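Local atomic coordinates of structural polyprotein, VP2 (Israeli acute paralysis virus, PDB entry 5CDD), a protein that probably serves as a structural building block of the viral shell, being the VP2 part of a capsid polyprotein with a picornavirus-type jelly-roll fold. Residues C[1-4]-C[5-9]; C[109-113]-C[114-118]; C[122-126]-C[127-131]. One frame throughout, in Å; residues are numbered along the deposited sequence.

Contact 1. Residues C[1-4]-C[5-9]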
ATOM      1  N   ASP C   1      44.494 -46.705  11.555  1.00 62.99           N
ATOM      2  CA  ASP C   1      45.574 -45.686  11.684  1.00 63.23           C
ATOM      3  C   ASP C   1      45.204 -44.633  12.725  1.00 60.98           C
ATOM      4  O   ASP C   1      45.466 -44.814  13.913  1.00 60.74           O
ATOM      5  CB  ASP C   1      45.845 -45.026  10.321  1.00 67.06           C
ATOM      6  CG  ASP C   1      44.616 -44.342   9.736  1.00 70.67           C
ATOM      7  OD1 ASP C   1      43.487 -44.645  10.180  1.00 72.66           O
ATOM      8  OD2 ASP C   1      44.782 -43.505   8.820  1.00 71.16           O
ATOM      9  N   THR C   2      44.592 -43.539  12.281  1.00 57.68           N
ATOM     10  CA  THR C   2      44.185 -42.472  13.182  1.00 53.98           C
ATOM     11  C   THR C   2      43.066 -42.946  14.100  1.00 52.00           C
ATOM     12  O   THR C   2      43.003 -42.549  15.264  1.00 52.07           O
ATOM     13  CB  THR C   2      43.701 -41.233  12.406  1.00 53.16           C
ATOM     14  OG1 THR C   2      44.770 -40.737  11.594  1.00 52.90           O
ATOM     15  CG2 THR C   2      43.266 -40.141  13.368  1.00 52.64           C
ATOM     16  N   HIS C   3      42.192 -43.804  13.583  1.00 49.40           N
ATOM     17  CA  HIS C   3      41.083 -44.309  14.381  1.00 47.48           C
ATOM     18  C   HIS C   3      41.568 -45.111  15.578  1.00 46.92           C
ATOM     19  O   HIS C   3      41.073 -44.929  16.689  1.00 47.64           O
ATOM     20  CB  HIS C   3      40.145 -45.164  13.526  1.00 45.91           C
ATOM     21  CG  HIS C   3      38.980 -45.718  14.286  1.00 45.60           C
ATOM     22  ND1 HIS C   3      38.912 -47.037  14.685  1.00 45.74           N
ATOM     23  CD2 HIS C   3      37.859 -45.125  14.757  1.00 45.30           C
ATOM     24  CE1 HIS C   3      37.798 -47.231  15.369  1.00 44.54           C
ATOM     25  NE2 HIS C   3      37.141 -46.086  15.428  1.00 44.90           N
ATOM     26  N   SER C   4      42.533 -45.998  15.354  1.00 45.87           N
ATOM     27  CA  SER C   4      43.076 -46.813  16.435  1.00 44.68           C
ATOM     28  C   SER C   4      43.726 -45.912  17.482  1.00 42.65           C
ATOM     29  O   SER C   4      43.745 -46.235  18.670  1.00 42.31           O
ATOM     30  CB  SER C   4      44.098 -47.813  15.883  1.00 45.68           C
ATOM     31  OG  SER C   4      45.134 -47.146  15.187  1.00 50.81           O
ATOM     32  N   ILE C   5      44.253 -44.776  17.034  1.00 40.24           N
ATOM     33  CA  ILE C   5      44.889 -43.820  17.933  1.00 38.27           C
ATOM     34  C   ILE C   5      43.829 -43.144  18.794  1.00 38.43           C
ATOM     35  O   ILE C   5      44.003 -42.985  20.002  1.00 39.66           O
ATOM     36  CB  ILE C   5      45.644 -42.725  17.155  1.00 37.24           C
ATOM     37  CG1 ILE C   5      46.831 -43.337  16.413  1.00 36.18           C
ATOM     38  CG2 ILE C   5      46.112 -41.636  18.108  1.00 36.74           C
ATOM     39  CD1 ILE C   5      47.649 -42.330  15.634  1.00 35.95           C
ATOM     40  N   ILE C   6      42.735 -42.743  18.160  1.00 37.97           N
ATOM     41  CA  ILE C   6      41.642 -42.090  18.864  1.00 37.12           C
ATOM     42  C   ILE C   6      41.033 -43.047  19.882  1.00 37.52           C
ATOM     43  O   ILE C   6      40.628 -42.633  20.968  1.00 38.71           O
ATOM     44  CB  ILE C   6      40.557 -41.606  17.873  1.00 35.91           C
ATOM     45  CG1 ILE C   6      41.135 -40.491  16.995  1.00 34.25           C
ATOM     46  CG2 ILE C   6      39.334 -41.106  18.630  1.00 35.30           C
ATOM     47  CD1 ILE C   6      40.173 -39.944  15.970  1.00 33.56           C
ATOM     48  N   GLN C   7      40.977 -44.326  19.532  1.00 37.66           N
ATOM     49  CA  GLN C   7      40.438 -45.332  20.437  1.00 38.33           C
ATOM     50  C   GLN C   7      41.325 -45.446  21.671  1.00 37.81           C
ATOM     51  O   GLN C   7      40.836 -45.601  22.790  1.00 37.90           O
ATOM     52  CB  GLN C   7      40.361 -46.691  19.742  1.00 40.32           C
ATOM     53  CG  GLN C   7      39.173 -46.854  18.817  1.00 44.40           C
ATOM     54  CD  GLN C   7      37.856 -46.592  19.524  1.00 47.67           C
ATOM     55  OE1 GLN C   7      37.424 -45.444  19.654  1.00 47.91           O
ATOM     56  NE2 GLN C   7      37.219 -47.655  20.002  1.00 49.97           N
ATOM     57  N   PHE C   8      42.634 -45.365  21.453  1.00 37.82           N
ATOM     58  CA  PHE C   8      43.609 -45.458  22.532  1.00 37.99           C
ATOM     59  C   PHE C   8      43.531 -44.243  23.448  1.00 37.86           C
ATOM     60  O   PHE C   8      43.780 -44.343  24.649  1.00 39.50           O
ATOM     61  CB  PHE C   8      45.018 -45.589  21.938  1.00 37.97           C
ATOM     62  CG  PHE C   8      46.109 -45.717  22.967  1.00 38.51           C
ATOM     63  CD1 PHE C   8      46.655 -44.588  23.573  1.00 39.24           C
ATOM     64  CD2 PHE C   8      46.592 -46.969  23.327  1.00 37.98           C
ATOM     65  CE1 PHE C   8      47.668 -44.708  24.524  1.00 38.98           C
ATOM     66  CE2 PHE C   8      47.602 -47.097  24.275  1.00 38.19           C
ATOM     67  CZ  PHE C   8      48.141 -45.965  24.874  1.00 37.87           C
ATOM     68  N   LEU C   9      43.182 -43.095  22.878  1.00 36.84           N
ATOM     69  CA  LEU C   9      43.074 -41.866  23.650  1.00 35.49           C
ATOM     70  C   LEU C   9      41.815 -41.865  24.511  1.00 35.82           C
ATOM     71  O   LEU C   9      41.700 -41.076  25.450  1.00 36.70           O
ATOM     72  CB  LEU C   9      43.064 -40.654  22.720  1.00 33.71           C
ATOM     73  CG  LEU C   9      44.328 -40.431  21.885  1.00 32.78           C
ATOM     74  CD1 LEU C   9      44.141 -39.211  21.003  1.00 32.01           C
ATOM     75  CD2 LEU C   9      45.529 -40.248  22.797  1.00 32.26           C
TER

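Contact 2. Residues C[109-113]-C[114-118]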
ATOM      1  N   LEU C 109      39.669 -19.743  42.726  1.00 33.09           N
ATOM      2  CA  LEU C 109      40.354 -19.768  44.016  1.00 32.35           C
ATOM      3  C   LEU C 109      40.311 -18.414  44.725  1.00 32.58           C
ATOM      4  O   LEU C 109      40.697 -18.305  45.889  1.00 32.85           O
ATOM      5  CB  LEU C 109      41.810 -20.200  43.821  1.00 29.85           C
ATOM      6  CG  LEU C 109      42.026 -21.554  43.141  1.00 28.67           C
ATOM      7  CD1 LEU C 109      43.506 -21.778  42.899  1.00 26.72           C
ATOM      8  CD2 LEU C 109      41.449 -22.663  44.006  1.00 27.97           C
ATOM      9  N   GLN C 110      39.834 -17.391  44.025  1.00 33.44           N
ATOM     10  CA  GLN C 110      39.761 -16.049  44.587  1.00 33.65           C
ATOM     11  C   GLN C 110      38.337 -15.613  44.903  1.00 33.64           C
ATOM     12  O   GLN C 110      38.050 -14.417  44.945  1.00 34.07           O
ATOM     13  CB  GLN C 110      40.383 -15.044  43.618  1.00 35.40           C
ATOM     14  CG  GLN C 110      41.839 -15.310  43.291  1.00 38.29           C
ATOM     15  CD  GLN C 110      42.728 -15.221  44.509  1.00 39.52           C
ATOM     16  OE1 GLN C 110      42.776 -14.190  45.181  1.00 42.48           O
ATOM     17  NE2 GLN C 110      43.438 -16.302  44.802  1.00 39.71           N
ATOM     18  N   THR C 111      37.447 -16.573  45.122  1.00 33.80           N
ATOM     19  CA  THR C 111      36.057 -16.246  45.422  1.00 34.00           C
ATOM     20  C   THR C 111      35.527 -16.982  46.651  1.00 33.74           C
ATOM     21  O   THR C 111      36.175 -17.888  47.177  1.00 32.62           O
ATOM     22  CB  THR C 111      35.141 -16.548  44.209  1.00 34.71           C
ATOM     23  OG1 THR C 111      33.797 -16.149  44.510  1.00 36.16           O
ATOM     24  CG2 THR C 111      35.166 -18.031  43.875  1.00 34.59           C
ATOM     25  N   SER C 112      34.343 -16.578  47.102  1.00 33.24           N
ATOM     26  CA  SER C 112      33.708 -17.174  48.270  1.00 32.89           C
ATOM     27  C   SER C 112      33.374 -18.642  48.057  1.00 33.46           C
ATOM     28  O   SER C 112      33.506 -19.171  46.954  1.00 33.62           O
ATOM     29  CB  SER C 112      32.424 -16.418  48.606  1.00 33.41           C
ATOM     30  OG  SER C 112      31.500 -16.491  47.533  1.00 33.08           O
ATOM     31  N   ARG C 113      32.943 -19.298  49.130  1.00 33.85           N
ATOM     32  CA  ARG C 113      32.568 -20.702  49.063  1.00 34.00           C
ATOM     33  C   ARG C 113      31.324 -20.802  48.194  1.00 35.28           C
ATOM     34  O   ARG C 113      31.126 -21.784  47.480  1.00 36.13           O
ATOM     35  CB  ARG C 113      32.268 -21.234  50.465  1.00 33.28           C
ATOM     36  CG  ARG C 113      31.768 -22.668  50.505  1.00 31.62           C
ATOM     37  CD  ARG C 113      31.529 -23.097  51.938  1.00 30.85           C
ATOM     38  NE  ARG C 113      30.592 -22.202  52.609  1.00 32.59           N
ATOM     39  CZ  ARG C 113      30.409 -22.163  53.925  1.00 33.40           C
ATOM     40  NH1 ARG C 113      31.102 -22.969  54.716  1.00 32.80           N
ATOM     41  NH2 ARG C 113      29.531 -21.316  54.449  1.00 33.56           N
ATOM     42  N   ALA C 114      30.490 -19.768  48.261  1.00 36.11           N
ATOM     43  CA  ALA C 114      29.266 -19.717  47.477  1.00 35.60           C
ATOM     44  C   ALA C 114      29.635 -19.593  46.003  1.00 36.67           C
ATOM     45  O   ALA C 114      28.973 -20.162  45.134  1.00 38.17           O
ATOM     46  CB  ALA C 114      28.421 -18.529  47.909  1.00 34.15           C
ATOM     47  N   GLY C 115      30.700 -18.847  45.728  1.00 36.14           N
ATOM     48  CA  GLY C 115      31.144 -18.670  44.359  1.00 35.55           C
ATOM     49  C   GLY C 115      31.744 -19.943  43.795  1.00 35.74           C
ATOM     50  O   GLY C 115      31.348 -20.405  42.725  1.00 36.51           O
ATOM     51  N   VAL C 116      32.703 -20.511  44.519  1.00 35.48           N
ATOM     52  CA  VAL C 116      33.368 -21.740  44.097  1.00 34.86           C
ATOM     53  C   VAL C 116      32.353 -22.840  43.811  1.00 35.04           C
ATOM     54  O   VAL C 116      32.462 -23.562  42.821  1.00 34.39           O
ATOM     55  CB  VAL C 116      34.336 -22.248  45.186  1.00 34.35           C
ATOM     56  CG1 VAL C 116      34.960 -23.562  44.757  1.00 32.48           C
ATOM     57  CG2 VAL C 116      35.410 -21.208  45.447  1.00 34.46           C
ATOM     58  N   THR C 117      31.365 -22.956  44.688  1.00 35.96           N
ATOM     59  CA  THR C 117      30.328 -23.965  44.550  1.00 36.09           C
ATOM     60  C   THR C 117      29.367 -23.624  43.407  1.00 35.93           C
ATOM     61  O   THR C 117      28.456 -24.392  43.095  1.00 36.21           O
ATOM     62  CB  THR C 117      29.541 -24.106  45.866  1.00 36.33           C
ATOM     63  OG1 THR C 117      28.636 -25.207  45.767  1.00 41.97           O
ATOM     64  CG2 THR C 117      28.755 -22.841  46.152  1.00 36.22           C
ATOM     65  N   GLY C 118      29.583 -22.467  42.784  1.00 35.20           N
ATOM     66  CA  GLY C 118      28.737 -22.043  41.682  1.00 32.60           C
ATOM     67  C   GLY C 118      29.292 -22.451  40.329  1.00 32.51           C
ATOM     68  O   GLY C 118      28.593 -22.383  39.315  1.00 34.10           O
TER

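Contact 3. Residues C[122-126]-C[127-131]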
ATOM      1  N   VAL C 122      30.410 -31.357  40.186  1.00 35.22           N
ATOM      2  CA  VAL C 122      29.592 -32.440  40.712  1.00 36.07           C
ATOM      3  C   VAL C 122      29.981 -32.723  42.164  1.00 37.16           C
ATOM      4  O   VAL C 122      31.144 -32.580  42.542  1.00 36.47           O
ATOM      5  CB  VAL C 122      29.771 -33.718  39.854  1.00 34.94           C
ATOM      6  CG1 VAL C 122      31.232 -34.128  39.829  1.00 34.46           C
ATOM      7  CG2 VAL C 122      28.908 -34.840  40.399  1.00 36.07           C
ATOM      8  N   GLU C 123      28.997 -33.109  42.972  1.00 38.85           N
ATOM      9  CA  GLU C 123      29.215 -33.416  44.383  1.00 41.16           C
ATOM     10  C   GLU C 123      29.658 -34.859  44.589  1.00 42.16           C
ATOM     11  O   GLU C 123      29.410 -35.726  43.752  1.00 43.22           O
ATOM     12  CB  GLU C 123      27.936 -33.184  45.189  1.00 42.02           C
ATOM     13  CG  GLU C 123      27.556 -31.734  45.399  1.00 45.03           C
ATOM     14  CD  GLU C 123      26.238 -31.598  46.140  1.00 48.49           C
ATOM     15  OE1 GLU C 123      25.189 -31.940  45.555  1.00 50.75           O
ATOM     16  OE2 GLU C 123      26.250 -31.160  47.309  1.00 50.81           O
ATOM     17  N   LEU C 124      30.302 -35.107  45.723  1.00 43.67           N
ATOM     18  CA  LEU C 124      30.785 -36.437  46.062  1.00 44.35           C
ATOM     19  C   LEU C 124      30.616 -36.690  47.558  1.00 44.58           C
ATOM     20  O   LEU C 124      31.321 -36.097  48.372  1.00 44.69           O
ATOM     21  CB  LEU C 124      32.260 -36.564  45.678  1.00 45.77           C
ATOM     22  CG  LEU C 124      32.962 -37.880  46.020  1.00 49.09           C
ATOM     23  CD1 LEU C 124      32.297 -39.036  45.283  1.00 50.14           C
ATOM     24  CD2 LEU C 124      34.430 -37.779  45.640  1.00 49.82           C
ATOM     25  N   ASP C 125      29.673 -37.559  47.914  1.00 45.30           N
ATOM     26  CA  ASP C 125      29.426 -37.890  49.315  1.00 46.66           C
ATOM     27  C   ASP C 125      30.052 -39.252  49.593  1.00 47.30           C
ATOM     28  O   ASP C 125      29.764 -40.224  48.895  1.00 48.29           O
ATOM     29  CB  ASP C 125      27.921 -37.942  49.597  1.00 48.10           C
ATOM     30  CG  ASP C 125      27.606 -38.043  51.081  1.00 50.20           C
ATOM     31  OD1 ASP C 125      28.106 -38.979  51.740  1.00 52.81           O
ATOM     32  OD2 ASP C 125      26.852 -37.186  51.591  1.00 50.45           O
ATOM     33  N   PHE C 126      30.904 -39.321  50.612  1.00 47.40           N
ATOM     34  CA  PHE C 126      31.587 -40.563  50.958  1.00 47.13           C
ATOM     35  C   PHE C 126      30.683 -41.741  51.300  1.00 47.60           C
ATOM     36  O   PHE C 126      31.015 -42.889  51.002  1.00 48.25           O
ATOM     37  CB  PHE C 126      32.558 -40.331  52.118  1.00 46.51           C
ATOM     38  CG  PHE C 126      33.651 -39.350  51.807  1.00 46.82           C
ATOM     39  CD1 PHE C 126      34.227 -39.306  50.541  1.00 47.44           C
ATOM     40  CD2 PHE C 126      34.127 -38.488  52.788  1.00 47.50           C
ATOM     41  CE1 PHE C 126      35.261 -38.418  50.256  1.00 47.84           C
ATOM     42  CE2 PHE C 126      35.163 -37.596  52.515  1.00 47.63           C
ATOM     43  CZ  PHE C 126      35.731 -37.562  51.246  1.00 47.36           C
ATOM     44  N   GLN C 127      29.542 -41.463  51.918  1.00 47.87           N
ATOM     45  CA  GLN C 127      28.624 -42.527  52.300  1.00 49.06           C
ATOM     46  C   GLN C 127      27.477 -42.748  51.318  1.00 48.78           C
ATOM     47  O   GLN C 127      26.587 -43.557  51.575  1.00 49.98           O
ATOM     48  CB  GLN C 127      28.059 -42.245  53.695  1.00 50.62           C
ATOM     49  CG  GLN C 127      28.444 -43.278  54.749  1.00 54.33           C
ATOM     50  CD  GLN C 127      29.947 -43.424  54.914  1.00 56.38           C
ATOM     51  OE1 GLN C 127      30.642 -43.903  54.016  1.00 57.83           O
ATOM     52  NE2 GLN C 127      30.456 -43.008  56.066  1.00 58.57           N
ATOM     53  N   LEU C 128      27.499 -42.043  50.193  1.00 48.27           N
ATOM     54  CA  LEU C 128      26.435 -42.185  49.204  1.00 47.62           C
ATOM     55  C   LEU C 128      26.922 -42.596  47.823  1.00 48.39           C
ATOM     56  O   LEU C 128      26.330 -43.464  47.185  1.00 49.22           O
ATOM     57  CB  LEU C 128      25.648 -40.879  49.080  1.00 45.86           C
ATOM     58  CG  LEU C 128      24.765 -40.461  50.258  1.00 44.54           C
ATOM     59  CD1 LEU C 128      24.145 -39.108  49.969  1.00 44.13           C
ATOM     60  CD2 LEU C 128      23.685 -41.503  50.486  1.00 43.86           C
ATOM     61  N   ASP C 129      27.999 -41.969  47.363  1.00 49.46           N
ATOM     62  CA  ASP C 129      28.539 -42.254  46.039  1.00 50.26           C
ATOM     63  C   ASP C 129      29.714 -43.222  46.037  1.00 50.02           C
ATOM     64  O   ASP C 129      30.617 -43.123  46.866  1.00 50.51           O
ATOM     65  CB  ASP C 129      28.968 -40.946  45.367  1.00 51.68           C
ATOM     66  CG  ASP C 129      27.855 -39.917  45.326  1.00 53.75           C
ATOM     67  OD1 ASP C 129      26.819 -40.182  44.677  1.00 55.73           O
ATOM     68  OD2 ASP C 129      28.012 -38.843  45.946  1.00 53.69           O
ATOM     69  N   ASN C 130      29.690 -44.161  45.096  1.00 49.63           N
ATOM     70  CA  ASN C 130      30.770 -45.130  44.952  1.00 49.38           C
ATOM     71  C   ASN C 130      31.695 -44.602  43.867  1.00 47.92           C
ATOM     72  O   ASN C 130      32.850 -45.014  43.755  1.00 47.52           O
ATOM     73  CB  ASN C 130      30.220 -46.499  44.549  1.00 51.29           C
ATOM     74  CG  ASN C 130      29.508 -47.202  45.689  1.00 54.07           C
ATOM     75  OD1 ASN C 130      28.959 -48.289  45.516  1.00 55.86           O
ATOM     76  ND2 ASN C 130      29.517 -46.585  46.866  1.00 55.18           N
ATOM     77  N   SER C 131      31.164 -43.681  43.071  1.00 46.93           N
ATOM     78  CA  SER C 131      31.904 -43.054  41.984  1.00 45.28           C
ATOM     79  C   SER C 131      31.043 -41.978  41.339  1.00 44.31           C
ATOM     80  O   SER C 131      29.814 -42.051  41.367  1.00 43.42           O
ATOM     81  CB  SER C 131      32.294 -44.086  40.923  1.00 45.01           C
ATOM     82  OG  SER C 131      31.158 -44.520  40.198  1.00 44.98           O
TER

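Contact 1. Residues C[1-4]-C[5-9]
The imidazole of His3 has Gln7 CG over one of its faces, 4.1 Å from the ring centroid and 26° off the ring normal, a CH-pi contact one helical turn along. CE1 comes nearest, 3.7 Å from Gln7 CG. Both side chains run out of the helix the same way. Gln7 CG, anti to its carbonyl carbon (chi1 -79°), comes over the face, and the bend at chi2 lays the amide nearly parallel to the ring, 8° apart, while His3 CG stands anti to the backbone N. His3 NE2 makes a weak hydrogen bond to the backbone oxygen of Val11 in a neighbouring chain.

Away from the ring, Thr2 CG2 meets Ile6 CD1 at 4.0 Å, and the aliphatic row of Ile5 and Ile6 rests on Leu190 and Ile188. Ser4 OG donates to Asp1 O at 2.7 Å, tilted out of the carbonyl plane; Ile5 N adds a weak bond to the same oxygen. Gln7 N to His3 O, at 2.9 Å, is one of the regular backbone rungs. These i to i+4 bonds and side-chain pairs mark an amphipathic alpha-helix, here the N-terminal helix 2-9 laid against strand 188-193.

Contact 2. Residues C[109-113]-C[114-118]
Ser112 holds Val116 and Gly115 through two different oxygens. Its carbonyl accepts from Val116 N at 2.9 Å in an almost straight bond (N-H...O 176°), and its side-chain OG accepts from Gly115 N at 3.1 Å, more bent at 144°. The hydroxyl can turn back to that amide because chi1 of 61° sets OG between the backbone N and the carbonyl carbon. Next along, Thr117 N bonds to Arg113 O at 3.0 Å.

Ser112 is therefore the N-cap of the short helix 113-116, which sits in the long connection between strands 90-97 and 121-125 of the capsid protein's four-stranded sheet. The cap occupies one of the N-H groups that a helix start leaves without a carbonyl of the preceding turn.

Packing begins one residue before the cap. Thr111 CG2 touches Val116 CG2 at 3.6 Å, the two side chains passing at a slant, while Thr111 OG1 lies 3.7 Å from Gly115 CA, and the main polar partner of that hydroxyl is Pro196 O of a neighbouring chain. Ala114 CB closes against Ser112 OG at 3.7 Å. Farther out, Val116 packs on Phe160 of strand 155-161, and Arg113 extends away to Val68 of another neighbouring chain, with a weak bond from NH2 to Lys66 O of that chain.

Contact 3. Residues C[122-126]-C[127-131]
Asp125 ends strand 121-125, and its carbonyl O accepts two amides as the chain turns: Asp129 N at 2.9 Å and Leu128 N at 3.2 Å. The first donor lies near the carbonyl plane; the second sits well above it, 66° out, and so is not on a lone pair. This is a type I beta-turn over residues 125-128, with Asp129 N adding an i+4 bond to the same carbonyl. It leaves the outermost strand, within this chain, of the four-stranded sheet, on the link into strand 131-146 of the other sheet of the jelly roll.

Both aspartates fasten the turn. Asp125 OD1 takes Gln127 N at 2.9 Å, nearly along the C-O axis, the side-chain-to-backbone bond of an Asx turn; with CG anti to the backbone N (chi1 -170°), the carboxylate lies forward over the next residues. Its OD2 forms a salt bridge with Arg90 on the adjoining strand 90-97, which probably helps to keep the group charged. Leu128 CD1 lies across the same carboxylate, 3.7 Å from Asp125 OD2, and the leucine also packs on Arg90. Leu124 CD1 meets Asp129 CB at 3.8 Å, while Leu124 reaches Leu79 and Leu81 of strand 68-81.

Asp129 answers in return: its OD2 accepts Asp125 N through the anti lone pair, at 2.9 Å and an N-H...O angle of 177°.

How the contacts relate
The three contacts follow one another along the chain. Contact 1 forms the N-terminal helix, about 32 Å from contact 3 and 38 Å from contact 2, centre to centre, and it lies on the opposite side of the chain's centre from contact 2. Contacts 2 and 3 are close neighbours in sequence: helix 113-116 leads into strand 121-125, though their centres stand about 20 Å apart. Both lie in the part of the chain that matches the picornavirus capsid protein family. Contact 1 packs on strands 68-81 and 188-193, which pair with each other, whereas contact 3 leaves the four-stranded sheet, and residues of neighbouring chains approach all three, as befits a subunit of a capsid pentamer.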